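Local coordinates for glutathione S-transferase omega-like 2 (Saccharomyces cerevisiae, PDB 5LKB), which acts as a one-cysteine glutathione-dependent thiol transferase that reduces beta-hydroxyethyl disulfide, dehydroascorbate and dimethylarsinic acid, and reacts with glutathionyl-(hydro)quinones, at residues A[53-58]-A[176-181]; A[69-74]-A[78-83]; A[124-127]-A[131-134]; A[180-185]-A[196-201]. All coordinates share one frame; numbering follows the deposited sequence.

Contact 1 (A[53-58]-A[176-181])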
loop_
_atom_site.group_PDB
_atom_site.type_symbol
_atom_site.label_atom_id
_atom_site.label_comp_id
_atom_site.label_asym_id
_atom_site.label_seq_id
_atom_site.Cartn_x
_atom_site.Cartn_y
_atom_site.Cartn_z
ATOM N N LEU A 53 -16.943 15.173 15.870
ATOM C CA LEU A 53 -17.898 14.146 16.252
ATOM C C LEU A 53 -17.485 13.488 17.558
ATOM O O LEU A 53 -18.327 13.274 18.439
ATOM C CB LEU A 53 -18.010 13.100 15.179
ATOM C CG LEU A 53 -18.633 13.502 13.885
ATOM C CD1 LEU A 53 -18.627 12.291 12.910
ATOM C CD2 LEU A 53 -20.060 14.009 14.025
ATOM N N ILE A 54 -16.205 13.166 17.713
ATOM C CA ILE A 54 -15.717 12.536 18.926
ATOM C C ILE A 54 -15.974 13.471 20.119
ATOM O O ILE A 54 -16.455 13.059 21.183
ATOM C CB ILE A 54 -14.224 12.170 18.819
ATOM C CG1 ILE A 54 -14.050 11.074 17.743
ATOM C CG2 ILE A 54 -13.686 11.679 20.140
ATOM C CD1 ILE A 54 -12.663 11.004 17.185
ATOM N N THR A 55 -15.631 14.738 19.944
ATOM C CA THR A 55 -15.746 15.706 21.028
ATOM C C THR A 55 -17.209 15.959 21.370
ATOM O O THR A 55 -17.564 16.016 22.557
ATOM C CB THR A 55 -15.026 16.992 20.627
ATOM O OG1 THR A 55 -13.634 16.737 20.341
ATOM C CG2 THR A 55 -15.018 17.992 21.787
ATOM N N ARG A 56 -18.068 16.073 20.364
ATOM C CA ARG A 56 -19.503 16.174 20.586
ATOM C C ARG A 56 -20.028 15.032 21.447
ATOM O O ARG A 56 -20.861 15.227 22.354
ATOM C CB ARG A 56 -20.251 16.327 19.255
ATOM C CG ARG A 56 -21.776 16.210 19.337
ATOM C CD ARG A 56 -22.332 16.527 18.010
ATOM N NE ARG A 56 -23.743 16.182 17.820
ATOM C CZ ARG A 56 -24.242 15.073 17.285
ATOM N NH1 ARG A 56 -23.456 14.070 16.842
ATOM N NH2 ARG A 56 -25.551 14.972 17.107
ATOM N N ALA A 57 -19.605 13.810 21.167
ATOM C CA ALA A 57 -20.055 12.688 21.983
ATOM C C ALA A 57 -19.504 12.753 23.403
ATOM O O ALA A 57 -20.266 12.564 24.372
ATOM C CB ALA A 57 -19.649 11.370 21.329
ATOM N N LEU A 58 -18.207 12.978 23.560
ATOM C CA LEU A 58 -17.541 12.914 24.856
ATOM C C LEU A 58 -18.100 13.993 25.776
ATOM O O LEU A 58 -18.190 13.811 26.996
ATOM C CB LEU A 58 -16.026 13.104 24.701
ATOM C CG LEU A 58 -15.238 11.899 24.133
ATOM C CD1 LEU A 58 -13.780 12.287 23.899
ATOM C CD2 LEU A 58 -15.249 10.719 25.034
ATOM N N GLU A 176 -10.790 24.726 16.471
ATOM C CA GLU A 176 -11.505 25.708 17.305
ATOM C C GLU A 176 -12.874 25.157 17.654
ATOM O O GLU A 176 -13.356 25.349 18.772
ATOM C CB GLU A 176 -11.617 27.033 16.570
ATOM C CG GLU A 176 -10.258 27.756 16.544
ATOM C CD GLU A 176 -10.204 28.961 15.612
ATOM O OE1 GLU A 176 -11.163 29.253 14.875
ATOM O OE2 GLU A 176 -9.153 29.638 15.576
ATOM N N ILE A 177 -13.534 24.482 16.704
ATOM C CA ILE A 177 -14.827 23.862 17.051
ATOM C C ILE A 177 -14.680 22.954 18.266
ATOM O O ILE A 177 -15.527 22.955 19.163
ATOM C CB ILE A 177 -15.434 23.128 15.837
ATOM C CG1 ILE A 177 -15.812 24.103 14.723
ATOM C CG2 ILE A 177 -16.635 22.242 16.235
ATOM C CD1 ILE A 177 -16.055 23.407 13.345
ATOM N N ILE A 178 -13.612 22.153 18.345
ATOM C CA ILE A 178 -13.485 21.269 19.499
ATOM C C ILE A 178 -13.213 22.033 20.806
ATOM O O ILE A 178 -13.530 21.532 21.891
ATOM C CB ILE A 178 -12.460 20.140 19.191
ATOM C CG1 ILE A 178 -11.047 20.712 19.004
ATOM C CG2 ILE A 178 -12.977 19.295 18.052
ATOM C CD1 ILE A 178 -10.011 19.601 18.599
ATOM N N ARG A 179 -12.635 23.232 20.711
ATOM C CA ARG A 179 -12.494 24.076 21.890
ATOM C C ARG A 179 -13.852 24.632 22.280
ATOM O O ARG A 179 -14.203 24.659 23.471
ATOM C CB ARG A 179 -11.491 25.192 21.584
ATOM C CG ARG A 179 -10.021 24.763 21.551
ATOM C CD ARG A 179 -9.516 24.202 22.877
ATOM N NE ARG A 179 -8.212 23.519 22.756
ATOM C CZ ARG A 179 -7.028 24.088 22.842
ATOM N NH1 ARG A 179 -6.934 25.415 23.084
ATOM N NH2 ARG A 179 -5.922 23.360 22.723
ATOM N N ILE A 180 -14.655 25.031 21.295
ATOM C CA ILE A 180 -16.014 25.498 21.628
ATOM C C ILE A 180 -16.792 24.406 22.347
ATOM O O ILE A 180 -17.416 24.637 23.402
ATOM C CB ILE A 180 -16.729 25.999 20.370
ATOM C CG1 ILE A 180 -16.016 27.198 19.753
ATOM C CG2 ILE A 180 -18.215 26.377 20.657
ATOM C CD1 ILE A 180 -16.576 27.630 18.368
ATOM N N LEU A 181 -16.785 23.181 21.790
ATOM C CA LEU A 181 -17.547 22.100 22.395
ATOM C C LEU A 181 -17.050 21.803 23.767
ATOM O O LEU A 181 -17.837 21.437 24.617
ATOM C CB LEU A 181 -17.401 20.851 21.505
ATOM C CG LEU A 181 -18.018 20.995 20.114
ATOM C CD1 LEU A 181 -17.691 19.793 19.274
ATOM C CD2 LEU A 181 -19.534 21.212 20.069
#
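No ring or amide takes part where Thr-55 and Arg-56 meet Ile-178 and Leu-181; the one flat side-chain group among these four residues, the Arg-56 guanidinium, turns away from the contact. NE bonds to the carbonyl of Ile-65 and NH1 to that of Asp-100, and what Arg-56 gives the contact is its backbone N and CB, set against Leu-181 CD1. The meeting is van der Waals, one hydroxyl oxygen and otherwise mostly aliphatic carbons. Thr-55 points toward helix 174-182 and sends its two branches to different residues. OG1 lies beside its own backbone N (chi1 -59°), where it bonds to the carbonyl of Arg-51 one turn back while packing 3.5 Å from Ile-178 CG2. CG2, on the other branch, rests 3.7 Å from Leu-181 CB. The Thr-55 and Ile-178 side chains cross at about a right angle, and the main arm of Ile-178 leads off to other neighbours. The short Thr-55 at the centre is consistent with the close backbone approach: CA of Thr-55 and CA of Ile-178 are 6.2 Å apart, and the segment axes approach to 9.4 Å at an angle of only 3°. Ile-288 of helix 285-304 also touches Thr-55. Two nearly parallel helices packed this way, between the sheet and the helical domain, are characteristic of the thioredoxin-like domain of glutathione transferases.

Contact 2 (A[69-74]-A[78-83])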
loop_
_atom_site.group_PDB
_atom_site.type_symbol
_atom_site.label_atom_id
_atom_site.label_comp_id
_atom_site.label_asym_id
_atom_site.label_seq_id
_atom_site.Cartn_x
_atom_site.Cartn_y
_atom_site.Cartn_z
ATOM N N VAL A 69 -24.726 14.623 7.683
ATOM C CA VAL A 69 -23.522 13.990 7.102
ATOM C C VAL A 69 -23.577 14.068 5.575
ATOM O O VAL A 69 -24.526 13.578 4.948
ATOM C CB VAL A 69 -23.386 12.538 7.565
ATOM C CG1 VAL A 69 -22.062 11.998 7.017
ATOM C CG2 VAL A 69 -23.427 12.435 9.038
ATOM N N VAL A 70 -22.549 14.669 4.967
ATOM C CA VAL A 70 -22.424 14.690 3.528
ATOM C C VAL A 70 -22.025 13.315 2.986
ATOM O O VAL A 70 -21.520 12.465 3.721
ATOM C CB VAL A 70 -21.410 15.753 3.063
ATOM C CG1 VAL A 70 -21.948 17.174 3.415
ATOM C CG2 VAL A 70 -20.023 15.541 3.603
ATOM N N HIS A 71 -22.226 13.154 1.686
ATOM C CA HIS A 71 -21.811 11.963 0.947
ATOM C C HIS A 71 -20.306 11.843 1.023
ATOM O O HIS A 71 -19.576 12.836 1.071
ATOM C CB HIS A 71 -22.256 12.084 -0.497
ATOM C CG HIS A 71 -22.373 10.794 -1.233
ATOM N ND1 HIS A 71 -21.280 10.098 -1.681
ATOM C CD2 HIS A 71 -23.461 10.099 -1.644
ATOM C CE1 HIS A 71 -21.693 9.028 -2.342
ATOM N NE2 HIS A 71 -23.020 9.012 -2.341
ATOM N N TRP A 72 -19.830 10.586 1.034
ATOM C CA TRP A 72 -18.391 10.330 1.016
ATOM C C TRP A 72 -17.725 10.679 -0.307
ATOM O O TRP A 72 -16.515 10.920 -0.317
ATOM C CB TRP A 72 -18.087 8.868 1.411
ATOM C CG TRP A 72 -18.943 7.859 0.654
ATOM C CD1 TRP A 72 -20.074 7.269 1.131
ATOM C CD2 TRP A 72 -18.777 7.394 -0.690
ATOM N NE1 TRP A 72 -20.632 6.456 0.161
ATOM C CE2 TRP A 72 -19.856 6.516 -0.956
ATOM C CE3 TRP A 72 -17.838 7.639 -1.707
ATOM C CZ2 TRP A 72 -19.991 5.860 -2.169
ATOM C CZ3 TRP A 72 -17.991 6.963 -2.921
ATOM C CH2 TRP A 72 -19.062 6.105 -3.132
ATOM N N HIS A 73 -18.471 10.774 -1.402
ATOM C CA HIS A 73 -17.889 11.084 -2.693
ATOM C C HIS A 73 -17.733 12.603 -2.873
ATOM O O HIS A 73 -18.730 13.352 -2.873
ATOM C CB HIS A 73 -18.665 10.489 -3.864
ATOM C CG HIS A 73 -18.005 10.733 -5.178
ATOM N ND1 HIS A 73 -18.615 11.414 -6.215
ATOM C CD2 HIS A 73 -16.773 10.394 -5.628
ATOM C CE1 HIS A 73 -17.790 11.459 -7.248
ATOM N NE2 HIS A 73 -16.656 10.865 -6.909
ATOM N N LEU A 74 -16.498 13.061 -3.101
ATOM C CA LEU A 74 -16.216 14.482 -3.263
ATOM C C LEU A 74 -15.883 14.778 -4.723
ATOM O O LEU A 74 -14.797 14.451 -5.212
ATOM C CB LEU A 74 -15.114 14.902 -2.301
ATOM C CG LEU A 74 -14.647 16.358 -2.390
ATOM C CD1 LEU A 74 -15.757 17.369 -2.062
ATOM C CD2 LEU A 74 -13.559 16.577 -1.394
ATOM N N GLY A 78 -17.954 19.925 -4.893
ATOM C CA GLY A 78 -17.820 19.925 -3.451
ATOM C C GLY A 78 -18.726 18.940 -2.737
ATOM O O GLY A 78 -19.578 18.281 -3.318
ATOM N N TRP A 79 -18.610 18.918 -1.412
ATOM C CA TRP A 79 -19.395 17.957 -0.640
ATOM C C TRP A 79 -20.876 18.175 -0.896
ATOM O O TRP A 79 -21.340 19.321 -1.061
ATOM C CB TRP A 79 -19.132 18.109 0.846
ATOM C CG TRP A 79 -17.719 17.933 1.339
ATOM C CD1 TRP A 79 -16.839 18.900 1.701
ATOM C CD2 TRP A 79 -17.013 16.679 1.520
ATOM N NE1 TRP A 79 -15.672 18.367 2.149
ATOM C CE2 TRP A 79 -15.767 16.994 2.079
ATOM C CE3 TRP A 79 -17.357 15.332 1.337
ATOM C CZ2 TRP A 79 -14.831 16.034 2.413
ATOM C CZ3 TRP A 79 -16.441 14.353 1.721
ATOM C CH2 TRP A 79 -15.187 14.703 2.240
ATOM N N ARG A 80 -21.633 17.088 -0.836
ATOM C CA ARG A 80 -23.029 17.052 -1.232
ATOM C C ARG A 80 -23.858 16.227 -0.263
ATOM O O ARG A 80 -23.362 15.399 0.517
ATOM C CB ARG A 80 -23.220 16.616 -2.695
ATOM C CG ARG A 80 -23.008 15.149 -2.952
ATOM C CD ARG A 80 -23.098 14.842 -4.438
ATOM N NE ARG A 80 -23.092 13.366 -4.622
ATOM C CZ ARG A 80 -22.076 12.632 -5.087
ATOM N NH1 ARG A 80 -22.238 11.313 -5.160
ATOM N NH2 ARG A 80 -20.931 13.170 -5.509
ATOM N N PHE A 81 -25.167 16.494 -0.277
ATOM C CA PHE A 81 -26.145 15.771 0.502
ATOM C C PHE A 81 -27.066 14.948 -0.405
ATOM O O PHE A 81 -27.176 15.215 -1.611
ATOM C CB PHE A 81 -27.026 16.780 1.261
ATOM C CG PHE A 81 -26.273 17.643 2.220
ATOM C CD1 PHE A 81 -26.058 17.186 3.500
ATOM C CD2 PHE A 81 -25.827 18.914 1.863
ATOM C CE1 PHE A 81 -25.384 17.988 4.422
ATOM C CE2 PHE A 81 -25.131 19.714 2.773
ATOM C CZ PHE A 81 -24.933 19.261 4.067
ATOM N N LEU A 82 -27.742 13.961 0.196
ATOM C CA LEU A 82 -28.808 13.231 -0.483
ATOM C C LEU A 82 -30.153 13.881 -0.187
ATOM O O LEU A 82 -30.364 14.417 0.893
ATOM C CB LEU A 82 -28.878 11.785 0.003
ATOM C CG LEU A 82 -27.869 10.828 -0.645
ATOM C CD1 LEU A 82 -28.081 9.384 -0.078
ATOM C CD2 LEU A 82 -27.955 10.814 -2.148
ATOM N N ASP A 83 -31.056 13.818 -1.157
ATOM C CA ASP A 83 -32.419 14.354 -1.013
ATOM C C ASP A 83 -33.293 13.558 -0.048
ATOM O O ASP A 83 -33.144 12.338 0.119
ATOM C CB ASP A 83 -33.092 14.396 -2.386
ATOM C CG ASP A 83 -32.570 15.517 -3.250
ATOM O OD1 ASP A 83 -32.359 16.616 -2.698
ATOM O OD2 ASP A 83 -32.369 15.315 -4.474
HETATM O O HOH W 1 -20.086 14.687 -0.816
HETATM O O HOH W 2 -19.481 15.535 -4.249
#
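Arg-80 leaves the backbone with CG between N and carbonyl carbon (chi1 74°) and then runs extended to NE, which carries its guanidinium back to His-71 and His-73. His-73 holds CG opposite its own N (chi1 -176°) and offers ND1 to Arg-80 NH2, a 3.0 Å bond in the guanidinium plane but tilted from the ring plane. NH1 stands over the centre of the His-71 ring, 3.6 Å above it, and bonds onward to the carbonyl of Asn-121. At the backbone, His-71 N donates almost straight to Arg-80 O at 2.8 Å. One water bridges His-71 O and His-73 O to Arg-80 N, and a second joins His-73 O to Gly-78 O. Val-70 wedges between two rings: CG1 lies over the Phe-81 face in a CH-pi contact, 3.9 Å from the centroid, and CG2 touches Trp-79 CE3 at 3.5 Å. Leu-74 CD1 covers one face of Trp-79, 3.9 Å from the centroid of its five-membered ring. These contacts, with a His-345 stack, probably help hold the glutathione-binding indole, whose side chain is about 5 Å from that of the nucleophile Cys-46. Since His-71 ND1 accepts from His-73 N while NE2 bonds to the Ser-123 carbonyl, His-71 is probably neutral with its proton on NE2; His-73 ND1, an acceptor from a cation, likewise probably carries none.

Contact 3 (A[124-127]-A[131-134])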
loop_
_atom_site.group_PDB
_atom_site.type_symbol
_atom_site.label_atom_id
_atom_site.label_comp_id
_atom_site.label_asym_id
_atom_site.label_seq_id
_atom_site.Cartn_x
_atom_site.Cartn_y
_atom_site.Cartn_z
ATOM N N GLN A 124 -26.890 6.224 -3.764
ATOM C CA GLN A 124 -27.905 7.064 -3.123
ATOM C C GLN A 124 -28.643 6.323 -2.018
ATOM O O GLN A 124 -29.874 6.398 -1.899
ATOM C CB GLN A 124 -28.866 7.622 -4.179
ATOM C CG GLN A 124 -28.199 8.639 -5.109
ATOM C CD GLN A 124 -29.149 9.298 -6.099
ATOM O OE1 GLN A 124 -30.344 9.450 -5.843
ATOM N NE2 GLN A 124 -28.601 9.728 -7.230
ATOM N N ARG A 125 -27.904 5.612 -1.156
ATOM C CA ARG A 125 -28.500 4.827 -0.085
ATOM C C ARG A 125 -28.775 5.727 1.115
ATOM O O ARG A 125 -27.863 6.121 1.831
ATOM C CB ARG A 125 -27.569 3.683 0.284
ATOM C CG ARG A 125 -27.400 2.660 -0.868
ATOM C CD ARG A 125 -26.387 1.630 -0.473
ATOM N NE ARG A 125 -25.088 2.243 -0.249
ATOM C CZ ARG A 125 -24.041 1.604 0.282
ATOM N NH1 ARG A 125 -24.119 0.320 0.648
ATOM N NH2 ARG A 125 -22.911 2.256 0.423
ATOM N N PHE A 126 -30.030 6.129 1.309
ATOM C CA PHE A 126 -30.302 7.108 2.339
ATOM C C PHE A 126 -29.966 6.560 3.722
ATOM O O PHE A 126 -30.310 5.431 4.074
ATOM C CB PHE A 126 -31.754 7.571 2.260
ATOM C CG PHE A 126 -32.036 8.810 3.071
ATOM C CD1 PHE A 126 -31.496 10.029 2.693
ATOM C CD2 PHE A 126 -32.804 8.736 4.205
ATOM C CE1 PHE A 126 -31.771 11.215 3.464
ATOM C CE2 PHE A 126 -33.067 9.881 4.961
ATOM C CZ PHE A 126 -32.542 11.113 4.582
ATOM N N MET A 127 -29.309 7.401 4.538
ATOM C CA MET A 127 -28.808 7.053 5.865
ATOM C C MET A 127 -27.654 6.059 5.839
ATOM O O MET A 127 -27.283 5.542 6.882
ATOM C CB MET A 127 -29.919 6.617 6.822
ATOM C CG MET A 127 -31.021 7.682 6.971
ATOM S SD MET A 127 -30.469 9.383 7.368
ATOM C CE MET A 127 -29.572 8.971 8.792
ATOM N N THR A 131 -26.735 11.733 4.692
ATOM C CA THR A 131 -28.059 12.220 5.055
ATOM C C THR A 131 -28.429 13.367 4.132
ATOM O O THR A 131 -27.676 13.800 3.270
ATOM C CB THR A 131 -28.113 12.689 6.524
ATOM O OG1 THR A 131 -27.442 13.960 6.654
ATOM C CG2 THR A 131 -27.417 11.763 7.460
ATOM N N ASN A 132 -29.627 13.892 4.383
ATOM C CA ASN A 132 -30.059 15.121 3.762
ATOM C C ASN A 132 -29.519 16.297 4.564
ATOM O O ASN A 132 -29.002 16.155 5.677
ATOM C CB ASN A 132 -31.586 15.147 3.677
ATOM C CG ASN A 132 -32.261 15.143 5.042
ATOM O OD1 ASN A 132 -31.794 14.530 6.004
ATOM N ND2 ASN A 132 -33.421 15.803 5.127
ATOM N N GLU A 133 -29.665 17.491 3.973
ATOM C CA GLU A 133 -29.492 18.747 4.686
ATOM C C GLU A 133 -30.904 19.119 5.164
ATOM O O GLU A 133 -31.733 19.516 4.333
ATOM C CB GLU A 133 -28.890 19.796 3.735
ATOM C CG GLU A 133 -28.412 21.091 4.411
ATOM C CD GLU A 133 -29.596 21.833 5.029
ATOM O OE1 GLU A 133 -30.374 22.386 4.209
ATOM O OE2 GLU A 133 -29.747 21.797 6.267
ATOM N N PRO A 134 -31.226 18.935 6.445
ATOM C CA PRO A 134 -32.640 18.934 6.873
ATOM C C PRO A 134 -33.265 20.300 7.117
ATOM O O PRO A 134 -34.488 20.338 7.264
ATOM C CB PRO A 134 -32.601 18.129 8.179
ATOM C CG PRO A 134 -31.242 18.495 8.767
ATOM C CD PRO A 134 -30.312 18.700 7.589
#
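Phe-126 lays the CE1-CZ side of its ring across the start of Asn-132, with CE1 3.6 Å from Asn-132 N and CZ 3.8 Å from Asn-132 OD1. The loop that these residues close is bonded to the end of the outer strand 66-69 of the thioredoxin-like sheet, and Thr-131 helps fasten it there. The ring meets the backbone obliquely, whereas Asn-132 CB lies at its edge and in its plane; ring and amide planes stand 66° apart. Phe-126 is exposed, whereas Met-127 and Thr-131, which form the other half of the contact, are buried. Met-127 takes a left-handed backbone conformation (phi 68°), and its chain bends at both chi2 and chi3, curling the thioether back over the threonine methyl: CE is 3.8 Å and SD 3.9 Å from Thr-131 CG2. His-97 of helix 95-98 also packs on Met-127. Thr-131 divides its branches between two tasks, CG2 taking the apolar contact and OG1 the polar one. A valine here would probably leave Val-69 N without its hydroxyl acceptor and Asn-132 O without the hydroxyl donor. The backbone of Thr-131 is bonded on both sides as well, to Val-69 and to Leu-82, and the loop is thereby stitched to two neighbouring chain segments. The hydroxyl itself both accepts from Val-69 N and donates, with OG1 2.9 Å from Asn-132 O and tilted 25° from that carbonyl's plane.

Contact 4 (A[180-185]-A[196-201])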
loop_
_atom_site.group_PDB
_atom_site.type_symbol
_atom_site.label_atom_id
_atom_site.label_comp_id
_atom_site.label_asym_id
_atom_site.label_seq_id
_atom_site.Cartn_x
_atom_site.Cartn_y
_atom_site.Cartn_z
ATOM N N ILE A 180 -14.655 25.031 21.295
ATOM C CA ILE A 180 -16.014 25.498 21.628
ATOM C C ILE A 180 -16.792 24.406 22.347
ATOM O O ILE A 180 -17.416 24.637 23.402
ATOM C CB ILE A 180 -16.729 25.999 20.370
ATOM C CG1 ILE A 180 -16.016 27.198 19.753
ATOM C CG2 ILE A 180 -18.215 26.377 20.657
ATOM C CD1 ILE A 180 -16.576 27.630 18.368
ATOM N N LEU A 181 -16.785 23.181 21.790
ATOM C CA LEU A 181 -17.547 22.100 22.395
ATOM C C LEU A 181 -17.050 21.803 23.767
ATOM O O LEU A 181 -17.837 21.437 24.617
ATOM C CB LEU A 181 -17.401 20.851 21.505
ATOM C CG LEU A 181 -18.018 20.995 20.114
ATOM C CD1 LEU A 181 -17.691 19.793 19.274
ATOM C CD2 LEU A 181 -19.534 21.212 20.069
ATOM N N ASN A 182 -15.740 21.882 24.008
ATOM C CA ASN A 182 -15.202 21.547 25.305
ATOM C C ASN A 182 -15.417 22.664 26.348
ATOM O O ASN A 182 -15.324 22.370 27.540
ATOM C CB ASN A 182 -13.716 21.193 25.227
ATOM C CG ASN A 182 -13.162 20.755 26.556
ATOM O OD1 ASN A 182 -13.526 19.669 27.066
ATOM N ND2 ASN A 182 -12.253 21.550 27.119
ATOM N N SER A 183 -15.667 23.884 25.893
ATOM C CA SER A 183 -15.760 25.066 26.767
ATOM C C SER A 183 -16.973 24.976 27.650
ATOM O O SER A 183 -17.759 24.055 27.574
ATOM C CB SER A 183 -15.895 26.336 25.960
ATOM O OG SER A 183 -17.167 26.422 25.330
ATOM N N SER A 184 -17.133 25.982 28.491
ATOM C CA SER A 184 -18.312 25.979 29.336
ATOM C C SER A 184 -19.581 26.377 28.591
ATOM O O SER A 184 -20.667 26.328 29.201
ATOM C CB SER A 184 -18.147 26.933 30.561
ATOM O OG SER A 184 -18.011 28.253 30.109
ATOM N N ALA A 185 -19.492 26.774 27.332
ATOM C CA ALA A 185 -20.618 27.365 26.609
ATOM C C ALA A 185 -21.927 26.601 26.738
ATOM O O ALA A 185 -22.985 27.207 26.940
ATOM C CB ALA A 185 -20.287 27.561 25.130
ATOM N N LYS A 196 -18.362 18.045 33.692
ATOM C CA LYS A 196 -17.063 17.970 34.358
ATOM C C LYS A 196 -15.961 17.453 33.434
ATOM O O LYS A 196 -14.780 17.727 33.680
ATOM C CB LYS A 196 -17.138 17.050 35.580
ATOM N N THR A 197 -16.300 16.681 32.403
ATOM C CA THR A 197 -15.274 16.227 31.482
ATOM C C THR A 197 -14.563 17.451 30.911
ATOM O O THR A 197 -15.209 18.418 30.501
ATOM C CB THR A 197 -15.925 15.413 30.360
ATOM O OG1 THR A 197 -16.458 14.186 30.883
ATOM C CG2 THR A 197 -14.938 15.045 29.348
ATOM N N ASP A 198 -13.226 17.418 30.934
ATOM C CA ASP A 198 -12.404 18.491 30.396
ATOM C C ASP A 198 -11.280 17.912 29.543
ATOM O O ASP A 198 -10.327 17.319 30.066
ATOM C CB ASP A 198 -11.822 19.347 31.540
ATOM C CG ASP A 198 -11.217 20.641 31.046
ATOM O OD1 ASP A 198 -11.015 20.864 29.808
ATOM O OD2 ASP A 198 -10.908 21.519 31.914
ATOM N N LEU A 199 -11.368 18.161 28.256
ATOM C CA LEU A 199 -10.399 17.636 27.285
ATOM C C LEU A 199 -9.153 18.501 27.168
ATOM O O LEU A 199 -8.176 18.114 26.531
ATOM C CB LEU A 199 -11.123 17.443 25.951
ATOM C CG LEU A 199 -12.207 16.366 25.980
ATOM C CD1 LEU A 199 -13.079 16.451 24.772
ATOM C CD2 LEU A 199 -11.623 15.002 26.081
ATOM N N VAL A 200 -9.130 19.657 27.814
ATOM C CA VAL A 200 -7.990 20.578 27.768
ATOM C C VAL A 200 -7.773 21.107 29.196
ATOM O O VAL A 200 -7.910 22.321 29.457
ATOM C CB VAL A 200 -8.243 21.706 26.771
ATOM C CG1 VAL A 200 -6.956 22.453 26.557
ATOM C CG2 VAL A 200 -8.754 21.133 25.414
ATOM N N PRO A 201 -7.444 20.236 30.142
ATOM C CA PRO A 201 -7.207 20.701 31.528
ATOM C C PRO A 201 -6.046 21.681 31.631
ATOM O O PRO A 201 -5.005 21.550 30.986
ATOM C CB PRO A 201 -6.899 19.410 32.299
ATOM C CG PRO A 201 -6.570 18.380 31.272
ATOM C CD PRO A 201 -7.264 18.784 30.004
HETATM O O HOH W 3 -14.368 21.480 30.276
#
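Asn-182 carries the tight part of this contact, its amide gripped at both ends by Asp-198 and Leu-199. With CG opposite the backbone N (chi1 -176°), the side chain reaches from the last turn of helix 174-182 into the loop. OD1 accepts from Leu-199 N at 2.9 Å, the donor standing above the carbonyl plane, and also touches Leu-199 CB at 3.5 Å. ND2 donates to Asp-198 OD1 at 3.0 Å; the acceptor lies in the amide plane, while ND2 meets the oxygen on its anti side, 32° out of the carboxylate plane. That same oxygen accepts from Val-200 N at 3.0 Å, closing an Asx turn; the two donors come from opposite faces of the carboxylate. Two nearly straight bonds thus fix the rotation of the amide. Were this asparagine an alanine, Leu-199 N would probably lose its acceptor and Asp-198 OD1 one of its donors, leaving the turn less firmly tied to the helix end. The looser side lies toward Thr-197, where Asn-182 OD1 comes only to 4.0 Å from Thr-197 O and a water sits between the carbonyls of Asn-182 and Thr-197. Ser-183, the first residue to leave the helix, accepts from Ala-185 N through its hydroxyl, an ST turn. Leu-199, in contrast, is buried: it packs on Thr-55 and Leu-58 of helix 47-58 and on Ile-288 of helix 285-304, so the loop leading to helix 205-220 is wedged where the helices of the two domains meet.

Contacts 1 and 4 share helix 174-182 and touch each other by apolar packing, yet they differ in character: contact 1 is a buried, mostly apolar helix pair, and contact 4 a surface contact of amide and carboxylate bonds at that helix's end. Contacts 2 and 3 lie together, their centres about 8 Å apart and some 22 to 23 Å from the centre of contact 1, and backbone bonds tie one to the other. Contact 2 is buried, mixing rings, a guanidinium and bridging waters next to the glutathione site; contact 3 is only partly buried and mostly van der Waals.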